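Local structure of chorismatase (Streptomyces hygroscopicus, 4BPS) at residues C22-T27 with E70-V75; G40-G45 with P58-H63; T46-V51 with V102-E107; R136-V141 with V192-R197. The protein hydrolyses chorismate to pyruvate and a dihydroxycyclohexadiene carboxylic acid, a step in making the immunosuppressant polyketides FK506 and FK520. One frame throughout, in Å; residues are numbered along the deposited sequence.

How the contacts relate
Contacts 1 and 2 lie in one mixed sheet, where strands 72-77 and 38-44 are neighbours. Their centres are about 9 Å apart, and Glu74 OE1 of contact 1 is 2.8 Å from His44 NE2 of contact 2. Contact 3 ties the loop 46-51 to a second sheet. Its centre is about 8 Å from that of contact 2, and Thr60 OG1 is 2.8 Å from Asp50 O. Contact 4 belongs to the second sheet and meets contact 2 where Ile42 CD1 is 3.6 Å from Val192 CG2. It reaches the substrate pocket: Asn139 touches the bound 3-(2-carboxyethyl)benzoic acid, and the Thr137 side chain is about 5 Å from that of the substrate-binding Arg162.

Contact 1: C22-T27 with E70-V75; sequences CRFEKT and EAFTEV
Ala71 reaches Thr27, in the loop just after strand 21-25, through a water. Its carbonyl O accepts from this water, 2.7 Å away, which in turn accepts from Thr27 N. Phe72 comes next and meets Phe24 edge-to-face, though the planes are turned by only 54°. The Phe72 ring presents its edge, and CE2 sits over the centre of the Phe24 face. The ring centroids are 4.8 Å apart. In Phe72, CG is placed between the backbone N and the carbonyl carbon (chi1 75°), which swings the ring across to Phe24. Both rings also touch Ala324 of strand 323-327. Thr73 pairs with Glu25 through two backbone hydrogen bonds, Glu25 N to Thr73 O at 2.8 Å and Thr73 N to Glu25 O at 2.9 Å. Its hydroxyl bonds to that of Thr27, with 2.7 Å between Thr73 OG1 and Thr27 OG1. This bond ties loop residue Thr27 to the last paired residue of the other strand. Glu74 faces the same way as Phe24 and lays its CG 4.0 Å from Cys22 SG. Its OE1 forms a salt bridge with Lys297 and a hydrogen bond with His44, and OE2 one with Trp76. Val75 closes the pairing. Val75 N gives Arg23 O a nearly straight bond of 2.8 Å, and Arg23 N returns one to Val75 O. On the face shared with Thr73, Val75 CG2 packs on Glu25 CG at 3.7 Å. Such alternating hydrogen-bonded and non-hydrogen-bonded pairs mark an antiparallel pairing; here strand 21-25 is outermost in a five-stranded mixed sheet.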
loop_
_atom_site.group_PDB
_atom_site.type_symbol
_atom_site.label_atom_id
_atom_site.label_comp_id
_atom_site.label_asym_id
_atom_site.label_seq_id
_atom_site.Cartn_x
_atom_site.Cartn_y
_atom_site.Cartn_z
ATOM N N CYS A 22 2.761 7.254 9.926
ATOM C CA CYS A 22 1.489 7.661 9.385
ATOM C C CYS A 22 0.581 8.346 10.423
ATOM O O CYS A 22 0.643 8.034 11.637
ATOM C CB CYS A 22 0.796 6.373 8.851
ATOM S SG CYS A 22 -0.641 6.621 7.813
ATOM N N ARG A 23 -0.264 9.244 9.929
ATOM C CA ARG A 23 -1.395 9.774 10.689
ATOM C C ARG A 23 -2.624 9.764 9.803
ATOM O O ARG A 23 -2.506 9.922 8.592
ATOM C CB ARG A 23 -1.151 11.231 11.107
ATOM C CG ARG A 23 -0.005 11.451 12.078
ATOM C CD ARG A 23 -0.366 11.058 13.490
ATOM N NE ARG A 23 0.710 11.392 14.423
ATOM C CZ ARG A 23 1.671 10.563 14.821
ATOM N NH1 ARG A 23 1.712 9.303 14.401
ATOM N NH2 ARG A 23 2.604 10.994 15.662
ATOM N N PHE A 24 -3.800 9.596 10.410
ATOM C CA PHE A 24 -5.065 9.780 9.703
ATOM C C PHE A 24 -5.689 11.071 10.210
ATOM O O PHE A 24 -5.791 11.298 11.428
ATOM C CB PHE A 24 -6.035 8.642 9.965
ATOM C CG PHE A 24 -5.637 7.295 9.376
ATOM C CD1 PHE A 24 -4.551 7.125 8.526
ATOM C CD2 PHE A 24 -6.409 6.192 9.693
ATOM C CE1 PHE A 24 -4.243 5.875 7.992
ATOM C CE2 PHE A 24 -6.121 4.961 9.170
ATOM C CZ PHE A 24 -5.046 4.786 8.322
ATOM N N GLU A 25 -6.075 11.931 9.272
ATOM C CA GLU A 25 -6.607 13.239 9.620
ATOM C C GLU A 25 -7.943 13.457 8.920
ATOM O O GLU A 25 -8.267 12.859 7.900
ATOM C CB GLU A 25 -5.631 14.367 9.225
ATOM C CG GLU A 25 -4.188 14.259 9.766
ATOM C CD GLU A 25 -4.023 14.473 11.286
ATOM O OE1 GLU A 25 -4.986 14.964 11.922
ATOM O OE2 GLU A 25 -2.929 14.153 11.838
ATOM N N LYS A 26 -8.731 14.358 9.474
ATOM C CA LYS A 26 -9.978 14.753 8.844
ATOM C C LYS A 26 -9.651 15.645 7.659
ATOM O O LYS A 26 -8.931 16.636 7.807
ATOM C CB LYS A 26 -10.845 15.521 9.840
ATOM C CG LYS A 26 -11.469 14.645 10.910
ATOM C CD LYS A 26 -12.617 13.793 10.359
ATOM C CE LYS A 26 -12.187 12.354 10.043
ATOM N NZ LYS A 26 -13.354 11.487 9.717
ATOM N N THR A 27 -10.173 15.302 6.489
ATOM C CA THR A 27 -9.900 16.112 5.307
ATOM C C THR A 27 -10.578 17.466 5.496
ATOM O O THR A 27 -11.701 17.538 5.978
ATOM C CB THR A 27 -10.384 15.419 4.022
ATOM O OG1 THR A 27 -9.760 14.132 3.912
ATOM C CG2 THR A 27 -10.043 16.246 2.772
ATOM N N GLU A 70 -16.955 8.864 4.748
ATOM C CA GLU A 70 -15.832 7.949 4.909
ATOM C C GLU A 70 -14.521 8.545 4.407
ATOM O O GLU A 70 -13.471 7.887 4.466
ATOM C CB GLU A 70 -16.134 6.639 4.179
ATOM C CG GLU A 70 -17.198 5.887 4.932
ATOM C CD GLU A 70 -17.827 4.758 4.153
ATOM O OE1 GLU A 70 -17.647 4.677 2.905
ATOM O OE2 GLU A 70 -18.511 3.934 4.813
ATOM N N ALA A 71 -14.571 9.768 3.891
ATOM C CA ALA A 71 -13.361 10.388 3.380
ATOM C C ALA A 71 -12.434 10.729 4.526
ATOM O O ALA A 71 -12.898 11.082 5.612
ATOM C CB ALA A 71 -13.704 11.646 2.583
ATOM N N PHE A 72 -11.125 10.635 4.296
ATOM C CA PHE A 72 -10.141 11.053 5.292
ATOM C C PHE A 72 -8.822 11.240 4.571
ATOM O O PHE A 72 -8.671 10.829 3.408
ATOM C CB PHE A 72 -9.996 10.014 6.438
ATOM C CG PHE A 72 -9.220 8.793 6.044
ATOM C CD1 PHE A 72 -9.816 7.773 5.296
ATOM C CD2 PHE A 72 -7.891 8.655 6.404
ATOM C CE1 PHE A 72 -9.074 6.655 4.929
ATOM C CE2 PHE A 72 -7.151 7.555 6.041
ATOM C CZ PHE A 72 -7.747 6.545 5.300
ATOM N N THR A 73 -7.854 11.868 5.242
ATOM C CA THR A 73 -6.525 12.058 4.675
ATOM C C THR A 73 -5.509 11.170 5.379
ATOM O O THR A 73 -5.400 11.140 6.621
ATOM C CB THR A 73 -6.082 13.523 4.784
ATOM O OG1 THR A 73 -7.072 14.327 4.148
ATOM C CG2 THR A 73 -4.750 13.782 4.083
ATOM N N GLU A 74 -4.789 10.415 4.565
ATOM C CA GLU A 74 -3.671 9.593 5.014
ATOM C C GLU A 74 -2.408 10.441 4.861
ATOM O O GLU A 74 -2.036 10.801 3.745
ATOM C CB GLU A 74 -3.606 8.349 4.128
ATOM C CG GLU A 74 -2.371 7.483 4.267
ATOM C CD GLU A 74 -2.349 6.362 3.248
ATOM O OE1 GLU A 74 -3.438 5.866 2.855
ATOM O OE2 GLU A 74 -1.238 5.960 2.817
ATOM N N VAL A 75 -1.756 10.775 5.980
ATOM C CA VAL A 75 -0.616 11.681 5.975
ATOM C C VAL A 75 0.642 10.911 6.374
ATOM O O VAL A 75 0.680 10.297 7.441
ATOM C CB VAL A 75 -0.817 12.866 6.947
ATOM C CG1 VAL A 75 0.308 13.874 6.769
ATOM C CG2 VAL A 75 -2.196 13.539 6.746
HETATM O O HOH W 1 -13.876 9.526 7.695
HETATM O O HOH W 2 -10.368 12.973 1.630
HETATM O O HOH W 3 -12.414 13.384 6.984
#

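Contact 2: G40-G45 with P58-H63; sequences GLIEHG and PRTAVH
Val62 lies alongside His44, with its CG2 3.6 Å from ND1 of the imidazole ring. The two side chains point the same way from neighbouring parallel strands, 38-44 and 57-62, of a five-stranded mixed sheet. Ile42 joins them on this face, its CG2 3.8 Å from Val62 CG2. Thr64 bonds to His44 ND1 and Glu74 to NE2, which fixes the rotation of the ring. On the other face Glu43 and Arg59 form a salt bridge. Glu43 extends beyond CG (chi2 179°), which carries its carboxylate across to Arg59. Glu43 OE1 takes both contacts: Arg59 NH2 at 2.7 Å, and Arg59 NE at 3.1 Å in a weak bond. The carboxylate meets the edge of the guanidinium, and the two planes stand 85° apart. Replacing Glu43 by an alanine removes the carboxylate and is likely to leave the Arg59 guanidinium without its mate and freer to turn. The backbones pair in register, with Glu43 at the middle: Glu43 N bonds to Thr60 O, and Val62 N to Glu43 O. One more backbone bond follows, from Gly45 N to Val62 O at 3.2 Å.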
loop_
_atom_site.group_PDB
_atom_site.type_symbol
_atom_site.label_atom_id
_atom_site.label_comp_id
_atom_site.label_asym_id
_atom_site.label_seq_id
_atom_site.Cartn_x
_atom_site.Cartn_y
_atom_site.Cartn_z
ATOM N N GLY A 40 3.878 13.867 2.852
ATOM C CA GLY A 40 2.933 13.832 1.755
ATOM C C GLY A 40 1.581 13.363 2.233
ATOM O O GLY A 40 1.457 12.889 3.365
ATOM N N LEU A 41 0.586 13.494 1.360
ATOM C CA LEU A 41 -0.807 13.325 1.745
ATOM C C LEU A 41 -1.587 12.619 0.649
ATOM O O LEU A 41 -1.484 12.984 -0.525
ATOM C CB LEU A 41 -1.449 14.716 1.981
ATOM C CG LEU A 41 -0.819 15.699 2.969
ATOM C CD1 LEU A 41 0.135 16.617 2.248
ATOM C CD2 LEU A 41 -1.911 16.479 3.623
ATOM N N ILE A 42 -2.393 11.638 1.044
ATOM C CA ILE A 42 -3.296 10.942 0.130
ATOM C C ILE A 42 -4.715 11.120 0.652
ATOM O O ILE A 42 -5.031 10.697 1.769
ATOM C CB ILE A 42 -2.967 9.433 0.035
ATOM C CG1 ILE A 42 -1.501 9.225 -0.383
ATOM C CG2 ILE A 42 -3.953 8.743 -0.892
ATOM C CD1 ILE A 42 -1.143 9.776 -1.757
ATOM N N GLU A 43 -5.545 11.773 -0.155
ATOM C CA GLU A 43 -6.942 12.024 0.221
ATOM C C GLU A 43 -7.841 10.911 -0.291
ATOM O O GLU A 43 -8.062 10.766 -1.492
ATOM C CB GLU A 43 -7.401 13.372 -0.340
ATOM C CG GLU A 43 -6.513 14.499 0.145
ATOM C CD GLU A 43 -6.905 15.841 -0.397
ATOM O OE1 GLU A 43 -7.367 15.910 -1.554
ATOM O OE2 GLU A 43 -6.733 16.838 0.327
ATOM N N HIS A 44 -8.343 10.081 0.623
ATOM C CA HIS A 44 -9.290 9.021 0.285
ATOM C C HIS A 44 -10.688 9.579 0.322
ATOM O O HIS A 44 -11.076 10.223 1.282
ATOM C CB HIS A 44 -9.184 7.895 1.316
ATOM C CG HIS A 44 -7.871 7.193 1.258
ATOM N ND1 HIS A 44 -7.587 6.229 0.312
ATOM C CD2 HIS A 44 -6.748 7.376 1.992
ATOM C CE1 HIS A 44 -6.333 5.842 0.482
ATOM N NE2 HIS A 44 -5.807 6.514 1.499
ATOM N N GLY A 45 -11.467 9.359 -0.721
ATOM C CA GLY A 45 -12.789 9.950 -0.767
ATOM C C GLY A 45 -13.522 9.525 -2.028
ATOM O O GLY A 45 -13.236 8.461 -2.597
ATOM N N PRO A 58 3.902 16.329 -1.564
ATOM C CA PRO A 58 3.111 15.674 -2.608
ATOM C C PRO A 58 1.713 15.371 -2.104
ATOM O O PRO A 58 1.551 14.910 -0.961
ATOM C CB PRO A 58 3.870 14.372 -2.861
ATOM C CG PRO A 58 5.255 14.648 -2.472
ATOM C CD PRO A 58 5.186 15.651 -1.346
ATOM N N ARG A 59 0.727 15.561 -2.976
ATOM C CA ARG A 59 -0.650 15.300 -2.626
ATOM C C ARG A 59 -1.438 14.803 -3.822
ATOM O O ARG A 59 -1.222 15.268 -4.947
ATOM C CB ARG A 59 -1.274 16.613 -2.118
ATOM C CG ARG A 59 -2.751 16.589 -1.863
ATOM C CD ARG A 59 -3.482 17.179 -3.065
ATOM N NE ARG A 59 -4.925 17.172 -2.880
ATOM C CZ ARG A 59 -5.768 17.902 -3.601
ATOM N NH1 ARG A 59 -5.307 18.716 -4.545
ATOM N NH2 ARG A 59 -7.071 17.838 -3.355
ATOM N N THR A 60 -2.370 13.890 -3.577
ATOM C CA THR A 60 -3.377 13.581 -4.574
ATOM C C THR A 60 -4.588 13.008 -3.853
ATOM O O THR A 60 -4.496 12.611 -2.695
ATOM C CB THR A 60 -2.856 12.598 -5.642
ATOM O OG1 THR A 60 -3.674 12.671 -6.822
ATOM C CG2 THR A 60 -2.846 11.151 -5.164
ATOM N N ALA A 61 -5.722 12.954 -4.553
ATOM C CA ALA A 61 -6.922 12.324 -4.047
ATOM C C ALA A 61 -7.214 11.083 -4.863
ATOM O O ALA A 61 -7.108 11.113 -6.099
ATOM C CB ALA A 61 -8.100 13.283 -4.114
ATOM N N VAL A 62 -7.586 10.003 -4.175
ATOM C CA VAL A 62 -7.973 8.769 -4.853
ATOM C C VAL A 62 -9.401 8.402 -4.486
ATOM O O VAL A 62 -9.885 8.704 -3.380
ATOM C CB VAL A 62 -6.992 7.593 -4.516
ATOM C CG1 VAL A 62 -5.630 7.848 -5.153
ATOM C CG2 VAL A 62 -6.871 7.376 -2.987
ATOM N N HIS A 63 -10.078 7.789 -5.441
ATOM C CA HIS A 63 -11.513 7.522 -5.312
ATOM C C HIS A 63 -11.713 6.121 -4.726
ATOM O O HIS A 63 -12.114 5.177 -5.412
ATOM C CB HIS A 63 -12.197 7.704 -6.660
ATOM C CG HIS A 63 -13.694 7.727 -6.591
ATOM N ND1 HIS A 63 -14.474 8.152 -7.639
ATOM C CD2 HIS A 63 -14.551 7.352 -5.603
ATOM C CE1 HIS A 63 -15.746 8.056 -7.294
ATOM N NE2 HIS A 63 -15.821 7.571 -6.065
#

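Contact 3: T46-V51 with V102-E107; sequences TGHTDV and VVRTGE
Arg104 and His48 meet obliquely, with the guanidinium and imidazole planes 27° apart. The contact joins two sheets: His48 to Val51 belong to the loop between strands 38-44 and 52-54 of one, and Arg104 stands on strand 98-105 of the six-stranded sheet of the YjgF fold. His48 comes over one face of the guanidinium, and its CB is 3.4 Å from Arg104 NH2. Thr49 O sits over the same face, 3.1 Å from Arg104 NH1. The angle is too poor for a hydrogen bond, so the oxygen faces the flat of a positive group. The N-H groups are used elsewhere. NH1 bonds to Ala61 O and Thr60 OG1, and NH2 bonds to Gly187 O. The Arg104 chain bends at chi3 (-61°), which lays a guanidinium face against Thr49 O. Val51 crosses the aliphatic part of the same chain, with its CG2 3.7 Å from Arg104 CD. Its CG1 comes 3.4 Å from Val102 O, though Val102 has two conformers and its packing on Val51 is less certain. A leucine in place of Arg104 would probably leave Ala61 O and Gly187 O without this donor, and His48 and Thr49 O without the flat group they cover. Within the loop, Thr49 OG1 donates to Asp50 O at 2.8 Å, in the carbonyl plane and on a lone pair.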
loop_
_atom_site.group_PDB
_atom_site.type_symbol
_atom_site.label_atom_id
_atom_site.label_comp_id
_atom_site.label_asym_id
_atom_site.label_seq_id
_atom_site.Cartn_x
_atom_site.Cartn_y
_atom_site.Cartn_z
ATOM N N THR A 46 -14.433 10.385 -2.465
ATOM C CA THR A 46 -15.361 10.066 -3.532
ATOM C C THR A 46 -15.001 10.739 -4.870
ATOM O O THR A 46 -15.853 10.915 -5.745
ATOM C CB THR A 46 -16.814 10.412 -3.124
ATOM O OG1 THR A 46 -16.889 11.825 -2.869
ATOM C CG2 THR A 46 -17.253 9.640 -1.907
ATOM N N GLY A 47 -13.722 11.022 -5.079
ATOM C CA GLY A 47 -13.268 11.567 -6.340
ATOM C C GLY A 47 -11.751 11.504 -6.421
ATOM O O GLY A 47 -11.087 10.896 -5.567
ATOM N N HIS A 48 -11.200 12.097 -7.477
ATOM C CA HIS A 48 -9.758 12.088 -7.640
ATOM C C HIS A 48 -9.294 13.465 -8.140
ATOM O O HIS A 48 -10.113 14.322 -8.514
ATOM C CB HIS A 48 -9.286 10.967 -8.578
ATOM C CG HIS A 48 -9.705 11.110 -10.007
ATOM N ND1 HIS A 48 -10.890 10.601 -10.492
ATOM C CD2 HIS A 48 -9.077 11.690 -11.063
ATOM C CE1 HIS A 48 -10.975 10.880 -11.786
ATOM N NE2 HIS A 48 -9.893 11.543 -12.156
ATOM N N THR A 49 -7.986 13.670 -8.104
ATOM C CA THR A 49 -7.355 14.898 -8.577
ATOM C C THR A 49 -6.058 14.522 -9.299
ATOM O O THR A 49 -5.659 13.353 -9.336
ATOM C CB THR A 49 -6.995 15.855 -7.413
ATOM O OG1 THR A 49 -5.978 15.255 -6.594
ATOM C CG2 THR A 49 -8.182 16.191 -6.550
ATOM N N ASP A 50 -5.378 15.538 -9.824
ATOM C CA ASP A 50 -4.006 15.341 -10.287
ATOM C C ASP A 50 -3.063 15.200 -9.091
ATOM O O ASP A 50 -3.478 15.252 -7.929
ATOM C CB ASP A 50 -3.547 16.466 -11.259
ATOM C CG ASP A 50 -3.261 17.821 -10.573
ATOM O OD1 ASP A 50 -3.538 18.006 -9.364
ATOM O OD2 ASP A 50 -2.760 18.725 -11.284
ATOM N N VAL A 51 -1.794 14.951 -9.394
ATOM C CA VAL A 51 -0.745 14.927 -8.381
ATOM C C VAL A 51 -0.057 16.291 -8.410
ATOM O O VAL A 51 0.274 16.811 -9.498
ATOM C CB VAL A 51 0.278 13.839 -8.694
ATOM C CG1 VAL A 51 1.434 13.903 -7.738
ATOM C CG2 VAL A 51 -0.377 12.461 -8.669
ATOM N N VAL A 102 4.415 10.161 -5.228
ATOM C CA VAL A 102 3.085 9.873 -5.710
ATOM C C VAL A 102 3.029 10.173 -7.202
ATOM O O VAL A 102 3.555 11.195 -7.635
ATOM C CB VAL A 102 2.098 10.882 -5.002
ATOM C CG1 VAL A 102 0.671 10.670 -5.460
ATOM C CG2 VAL A 102 2.218 10.853 -3.472
ATOM N N VAL A 103 2.388 9.299 -7.976
ATOM C CA VAL A 103 2.314 9.467 -9.421
ATOM C C VAL A 103 1.069 8.739 -9.908
ATOM O O VAL A 103 0.635 7.760 -9.298
ATOM C CB VAL A 103 3.588 8.906 -10.101
ATOM C CG1 VAL A 103 3.844 7.432 -9.756
ATOM C CG2 VAL A 103 3.569 9.119 -11.607
ATOM N N ARG A 104 0.451 9.202 -10.988
ATOM C CA ARG A 104 -0.712 8.510 -11.520
ATOM C C ARG A 104 -0.773 8.569 -13.030
ATOM O O ARG A 104 -0.115 9.406 -13.662
ATOM C CB ARG A 104 -1.992 9.046 -10.854
ATOM C CG ARG A 104 -2.355 10.478 -11.220
ATOM C CD ARG A 104 -3.403 11.079 -10.294
ATOM N NE ARG A 104 -4.635 10.299 -10.365
ATOM C CZ ARG A 104 -5.427 10.018 -9.334
ATOM N NH1 ARG A 104 -5.212 10.546 -8.127
ATOM N NH2 ARG A 104 -6.479 9.238 -9.526
ATOM N N THR A 105 -1.582 7.671 -13.598
ATOM C CA THR A 105 -1.835 7.633 -15.022
ATOM C C THR A 105 -3.340 7.592 -15.234
ATOM O O THR A 105 -4.069 7.021 -14.440
ATOM C CB THR A 105 -1.106 6.459 -15.673
ATOM O OG1 THR A 105 -1.234 6.557 -17.094
ATOM C CG2 THR A 105 -1.668 5.102 -15.215
ATOM N N GLY A 106 -3.813 8.254 -16.281
ATOM C CA GLY A 106 -5.238 8.494 -16.441
ATOM C C GLY A 106 -6.103 7.275 -16.741
ATOM O O GLY A 106 -5.639 6.249 -17.251
ATOM N N GLU A 107 -7.382 7.402 -16.424
ATOM C CA GLU A 107 -8.405 6.457 -16.821
ATOM C C GLU A 107 -8.253 6.137 -18.313
ATOM O O GLU A 107 -8.107 7.056 -19.132
ATOM C CB GLU A 107 -9.781 7.068 -16.520
ATOM C CG GLU A 107 -10.917 6.085 -16.722
ATOM C CD GLU A 107 -11.017 5.025 -15.635
ATOM O OE1 GLU A 107 -10.475 5.218 -14.525
ATOM O OE2 GLU A 107 -11.677 3.988 -15.901
#

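Contact 4: R136-V141 with V192-R197; sequences RTWNYV and VFLAAR
Trp138 runs its ring edge along Val192 and Leu194 of the neighbouring strand. Its CB starts 4.2 Å from Val192 CB. The side chain leaves with CG anti to the carbonyl carbon (chi1 -67°), and together with chi2 (-102°) this sets the CE3 edge beside the partner strand. CE3 comes 3.5 Å from Val192 O, which lies at the ring edge. The same CE3 packs on Val192 CG1 at 3.8 Å. Further out, CH2 meets Leu194 CD1 at 4.1 Å, again at the edge. On the five-membered ring, NE1 hydrogen-bonds to Glu340. One face of the indole is covered by Arg136, whose NH2 is 3.3 Å above the ring plane and offset toward the rim. That NH2 also donates to Thr137 O at 2.8 Å and bonds to Thr180. The strands are antiparallel neighbours, 133-142 and 189-196, in the six-stranded sheet of the YjgF fold. Trp138 and Val192 form a hydrogen-bonded pair, with Trp138 N bonded to Val192 O and Val192 N to Trp138 O. Val192 has a second aromatic neighbour: its CG2 lies at the edge of the Tyr140 ring, 3.9 Å from CE2. Tyr140 OH is bonded to Lys297. Thr137 and Phe193 pair on the opposite face, toward helix 112-129. The Thr137 side chain is about 6 Å from the bound 3-(2-carboxyethyl)benzoic acid. Asn139 ND2 bonds to Thr180 O, and its OD1 to Tyr119 OH.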
loop_
_atom_site.group_PDB
_atom_site.type_symbol
_atom_site.label_atom_id
_atom_site.label_comp_id
_atom_site.label_asym_id
_atom_site.label_seq_id
_atom_site.Cartn_x
_atom_site.Cartn_y
_atom_site.Cartn_z
ATOM N N ARG A 136 7.622 0.540 0.705
ATOM C CA ARG A 136 6.183 0.327 0.719
ATOM C C ARG A 136 5.641 0.884 -0.581
ATOM O O ARG A 136 6.068 1.977 -0.986
ATOM C CB ARG A 136 5.525 1.045 1.907
ATOM C CG ARG A 136 4.493 0.252 2.653
ATOM C CD ARG A 136 3.257 -0.129 1.835
ATOM N NE ARG A 136 2.220 -0.748 2.663
ATOM C CZ ARG A 136 1.072 -1.162 2.151
ATOM N NH1 ARG A 136 0.142 -1.691 2.932
ATOM N NH2 ARG A 136 0.871 -1.060 0.854
ATOM N N THR A 137 4.734 0.184 -1.249
ATOM C CA THR A 137 4.055 0.722 -2.406
ATOM C C THR A 137 2.550 0.548 -2.241
ATOM O O THR A 137 2.086 -0.373 -1.565
ATOM C CB THR A 137 4.491 0.022 -3.724
ATOM O OG1 THR A 137 4.128 -1.361 -3.681
ATOM C CG2 THR A 137 5.975 0.182 -3.974
ATOM N N TRP A 138 1.791 1.432 -2.900
ATOM C CA TRP A 138 0.339 1.283 -2.976
ATOM C C TRP A 138 -0.075 1.543 -4.416
ATOM O O TRP A 138 0.450 2.449 -5.067
ATOM C CB TRP A 138 -0.389 2.291 -2.105
ATOM C CG TRP A 138 -0.232 2.164 -0.612
ATOM C CD1 TRP A 138 -1.139 1.630 0.254
ATOM C CD2 TRP A 138 0.875 2.646 0.200
ATOM N NE1 TRP A 138 -0.683 1.758 1.550
ATOM C CE2 TRP A 138 0.549 2.361 1.545
ATOM C CE3 TRP A 138 2.083 3.296 -0.077
ATOM C CZ2 TRP A 138 1.384 2.710 2.616
ATOM C CZ3 TRP A 138 2.911 3.639 0.985
ATOM C CH2 TRP A 138 2.552 3.352 2.317
ATOM N N ASN A 139 -1.061 0.779 -4.868
ATOM C CA ASN A 139 -1.632 0.911 -6.208
ATOM C C ASN A 139 -3.145 0.974 -6.066
ATOM O O ASN A 139 -3.776 0.008 -5.630
ATOM C CB ASN A 139 -1.255 -0.290 -7.092
ATOM C CG ASN A 139 0.232 -0.573 -7.076
ATOM O OD1 ASN A 139 0.988 0.071 -7.790
ATOM N ND2 ASN A 139 0.662 -1.529 -6.235
ATOM N N TYR A 140 -3.697 2.132 -6.430
ATOM C CA TYR A 140 -5.151 2.372 -6.389
ATOM C C TYR A 140 -5.608 2.317 -7.844
ATOM O O TYR A 140 -5.293 3.218 -8.627
ATOM C CB TYR A 140 -5.456 3.710 -5.734
ATOM C CG TYR A 140 -4.925 3.791 -4.303
ATOM C CD1 TYR A 140 -5.579 3.120 -3.275
ATOM C CD2 TYR A 140 -3.776 4.504 -3.983
ATOM C CE1 TYR A 140 -5.129 3.170 -1.978
ATOM C CE2 TYR A 140 -3.305 4.568 -2.681
ATOM C CZ TYR A 140 -3.988 3.902 -1.674
ATOM O OH TYR A 140 -3.586 3.924 -0.371
ATOM N N VAL A 141 -6.303 1.229 -8.199
ATOM C CA VAL A 141 -6.518 0.828 -9.591
ATOM C C VAL A 141 -7.991 0.987 -9.928
ATOM O O VAL A 141 -8.812 0.176 -9.504
ATOM C CB VAL A 141 -6.047 -0.635 -9.799
ATOM C CG1 VAL A 141 -6.275 -1.084 -11.255
ATOM C CG2 VAL A 141 -4.569 -0.811 -9.414
ATOM N N VAL A 192 1.645 5.145 -4.955
ATOM C CA VAL A 192 2.268 5.858 -3.854
ATOM C C VAL A 192 3.425 5.002 -3.379
ATOM O O VAL A 192 3.289 3.782 -3.325
ATOM C CB VAL A 192 1.243 6.062 -2.702
ATOM C CG1 VAL A 192 1.839 6.834 -1.537
ATOM C CG2 VAL A 192 -0.032 6.711 -3.208
ATOM N N PHE A 193 4.544 5.609 -2.985
ATOM C CA PHE A 193 5.651 4.798 -2.496
ATOM C C PHE A 193 6.499 5.526 -1.465
ATOM O O PHE A 193 6.577 6.776 -1.446
ATOM C CB PHE A 193 6.550 4.297 -3.648
ATOM C CG PHE A 193 7.244 5.402 -4.393
ATOM C CD1 PHE A 193 6.601 6.060 -5.440
ATOM C CD2 PHE A 193 8.534 5.791 -4.045
ATOM C CE1 PHE A 193 7.229 7.088 -6.119
ATOM C CE2 PHE A 193 9.167 6.815 -4.723
ATOM C CZ PHE A 193 8.503 7.465 -5.760
ATOM N N LEU A 194 7.105 4.719 -0.601
ATOM C CA LEU A 194 8.147 5.149 0.317
ATOM C C LEU A 194 9.440 4.431 -0.055
ATOM O O LEU A 194 9.411 3.258 -0.442
ATOM C CB LEU A 194 7.782 4.751 1.748
ATOM C CG LEU A 194 6.672 5.570 2.398
ATOM C CD1 LEU A 194 6.114 4.821 3.607
ATOM C CD2 LEU A 194 7.193 6.944 2.822
ATOM N N ALA A 195 10.569 5.125 0.084
ATOM C CA ALA A 195 11.869 4.542 -0.216
ATOM C C ALA A 195 12.905 5.089 0.770
ATOM O O ALA A 195 12.701 6.138 1.397
ATOM C CB ALA A 195 12.300 4.862 -1.639
ATOM N N ALA A 196 14.013 4.363 0.892
ATOM C CA ALA A 196 15.088 4.685 1.816
ATOM C C ALA A 196 16.407 4.860 1.091
ATOM O O ALA A 196 16.733 4.127 0.143
ATOM C CB ALA A 196 15.214 3.590 2.876
ATOM N N ARG A 197 17.201 5.801 1.612
ATOM C CA ARG A 197 18.569 6.042 1.156
ATOM C C ARG A 197 19.419 4.780 1.282
ATOM O O ARG A 197 20.228 4.439 0.410
ATOM C CB ARG A 197 19.197 7.162 1.982
ATOM C CG ARG A 197 20.692 7.341 1.722
ATOM C CD ARG A 197 21.325 8.469 2.518
ATOM N NE ARG A 197 21.138 8.327 3.956
ATOM C CZ ARG A 197 21.427 9.260 4.849
ATOM N NH1 ARG A 197 21.941 10.437 4.489
ATOM N NH2 ARG A 197 21.171 8.999 6.121
#